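Local coordinates for protein glutamate--LysW ligase ArgX (Sulfolobus tokodaii, PDB 3VPB) that probably catalyses the ATP-dependent attachment of glutamate to the gamma-carboxyl group of the C-terminal glutamate of the carrier protein LysW, at residues A50-V55 with L61-V66. Sequence-based numbering, arbitrary orientation.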
loop_
_atom_site.group_PDB
_atom_site.type_symbol
_atom_site.label_atom_id
_atom_site.label_comp_id
_atom_site.label_asym_id
_atom_site.label_seq_id
_atom_site.Cartn_x
_atom_site.Cartn_y
_atom_site.Cartn_z
ATOM N N ALA B 50 27.332 -11.643 15.476
ATOM C CA ALA B 50 26.597 -11.488 14.195
ATOM C C ALA B 50 26.771 -10.061 13.678
ATOM O O ALA B 50 26.612 -9.104 14.432
ATOM C CB ALA B 50 25.120 -11.806 14.402
ATOM N N ILE B 51 27.117 -9.914 12.395
ATOM C CA ILE B 51 27.290 -8.568 11.814
ATOM C C ILE B 51 26.032 -8.385 10.994
ATOM O O ILE B 51 25.775 -9.172 10.097
ATOM C CB ILE B 51 28.530 -8.494 10.924
ATOM C CG1 ILE B 51 29.789 -8.833 11.729
ATOM C CG2 ILE B 51 28.655 -7.094 10.218
ATOM C CD1 ILE B 51 31.068 -8.805 10.850
ATOM N N ILE B 52 25.215 -7.406 11.374
ATOM C CA ILE B 52 23.849 -7.332 10.851
ATOM C C ILE B 52 23.877 -6.366 9.678
ATOM O O ILE B 52 23.978 -5.163 9.866
ATOM C CB ILE B 52 22.837 -6.817 11.948
ATOM C CG1 ILE B 52 22.813 -7.737 13.203
ATOM C CG2 ILE B 52 21.436 -6.660 11.320
ATOM C CD1 ILE B 52 22.445 -9.238 12.911
ATOM N N ARG B 53 23.703 -6.908 8.474
ATOM C CA ARG B 53 23.879 -6.149 7.232
ATOM C C ARG B 53 22.685 -6.088 6.233
ATOM O O ARG B 53 22.869 -5.588 5.127
ATOM C CB ARG B 53 25.155 -6.641 6.516
ATOM C CG ARG B 53 26.460 -6.322 7.288
ATOM C CD ARG B 53 26.612 -4.830 7.548
ATOM N NE ARG B 53 26.641 -4.085 6.283
ATOM C CZ ARG B 53 26.885 -2.781 6.202
ATOM N NH1 ARG B 53 26.912 -2.176 5.018
ATOM N NH2 ARG B 53 27.126 -2.095 7.312
ATOM N N PRO B 54 21.467 -6.571 6.598
ATOM C CA PRO B 54 20.401 -6.429 5.605
ATOM C C PRO B 54 20.120 -4.969 5.235
ATOM O O PRO B 54 20.206 -4.074 6.092
ATOM C CB PRO B 54 19.166 -7.025 6.330
ATOM C CG PRO B 54 19.755 -7.978 7.307
ATOM C CD PRO B 54 20.953 -7.216 7.813
ATOM N N VAL B 55 19.741 -4.767 3.970
ATOM C CA VAL B 55 19.369 -3.453 3.427
ATOM C C VAL B 55 17.985 -3.090 3.964
ATOM O O VAL B 55 17.671 -1.909 4.182
ATOM C CB VAL B 55 19.332 -3.474 1.870
ATOM C CG1 VAL B 55 19.092 -2.062 1.285
ATOM C CG2 VAL B 55 20.611 -4.101 1.287
ATOM N N LEU B 61 16.383 -5.475 11.915
ATOM C CA LEU B 61 15.792 -5.476 13.252
ATOM C C LEU B 61 15.448 -6.882 13.719
ATOM O O LEU B 61 15.826 -7.302 14.819
ATOM C CB LEU B 61 14.545 -4.584 13.291
ATOM C CG LEU B 61 13.824 -4.481 14.624
ATOM C CD1 LEU B 61 14.749 -3.895 15.766
ATOM C CD2 LEU B 61 12.569 -3.665 14.483
ATOM N N TYR B 62 14.782 -7.637 12.862
ATOM C CA TYR B 62 14.263 -8.931 13.282
ATOM C C TYR B 62 15.330 -10.015 13.306
ATOM O O TYR B 62 15.295 -10.864 14.212
ATOM C CB TYR B 62 13.056 -9.360 12.427
ATOM C CG TYR B 62 11.868 -8.437 12.570
ATOM C CD1 TYR B 62 11.076 -8.111 11.473
ATOM C CD2 TYR B 62 11.553 -7.850 13.793
ATOM C CE1 TYR B 62 9.994 -7.243 11.631
ATOM C CE2 TYR B 62 10.473 -7.000 13.952
ATOM C CZ TYR B 62 9.696 -6.700 12.844
ATOM O OH TYR B 62 8.622 -5.857 12.978
ATOM N N SER B 63 16.277 -10.006 12.358
ATOM C CA SER B 63 17.352 -11.004 12.396
ATOM C C SER B 63 18.171 -10.796 13.665
ATOM O O SER B 63 18.551 -11.769 14.315
ATOM C CB SER B 63 18.250 -10.946 11.154
ATOM O OG SER B 63 18.818 -9.655 10.952
ATOM N N SER B 64 18.425 -9.528 14.016
ATOM C CA SER B 64 19.196 -9.192 15.224
ATOM C C SER B 64 18.469 -9.698 16.483
ATOM O O SER B 64 19.075 -10.267 17.385
ATOM C CB SER B 64 19.438 -7.679 15.295
ATOM O OG SER B 64 20.315 -7.320 16.348
ATOM N N ALA B 65 17.158 -9.465 16.548
ATOM C CA ALA B 65 16.364 -9.926 17.692
ATOM C C ALA B 65 16.408 -11.447 17.854
ATOM O O ALA B 65 16.561 -11.955 18.977
ATOM C CB ALA B 65 14.933 -9.468 17.535
ATOM N N VAL B 66 16.251 -12.182 16.749
ATOM C CA VAL B 66 16.290 -13.648 16.816
ATOM C C VAL B 66 17.665 -14.165 17.240
ATOM O O VAL B 66 17.750 -15.044 18.083
ATOM C CB VAL B 66 15.856 -14.316 15.516
ATOM C CG1 VAL B 66 15.906 -15.896 15.656
ATOM C CG2 VAL B 66 14.416 -13.867 15.132
#
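Ser64 OG is a buried hydroxyl held by two hydrogen bonds, with the Thr74 hydroxyl and the Asn76 backbone carbonyl, while Ile52 CG1 lies 4.0 Å from Ser64 OG in plain van der Waals contact. This oxygen sits opposite the backbone N (chi1 -173°), beside the carbonyl carbon. The helix lies close enough to put Ser64 CB against the isoleucine, 4.0 Å from Ile52 CG1. From there the ethyl branch of Ile52 runs on along Ser64, with Ile52 CD1 4.0 Å from Ser64 CA, and so reaches the helix backbone itself. The other branch meets the preceding residue, with Ile52 CG2 4.0 Å from Ser63 OG. One isoleucine thus straddles two consecutive serines. Pro54 follows on the same side of the chain, its CG 4.1 Å from Ser63 OG. That hydroxyl is turned back on its own helix, where it hydrogen-bonds to the carbonyl of Arg59. Both serines have a second modelled conformer, so the hydroxyl contacts and bonds hold for the one described and are less certain than those through Ser64 CA and CB. This is the strand-to-helix packing of a beta-alpha-beta unit in the preATP-grasp domain: helix 57-69 lies over strand 49-52, which runs between strands 2-7 and 73-75, while Ile81 of helix 78-84 packs on both Ile52 and Ser64, and a second subunit meets the helix at Leu61 and Ala65.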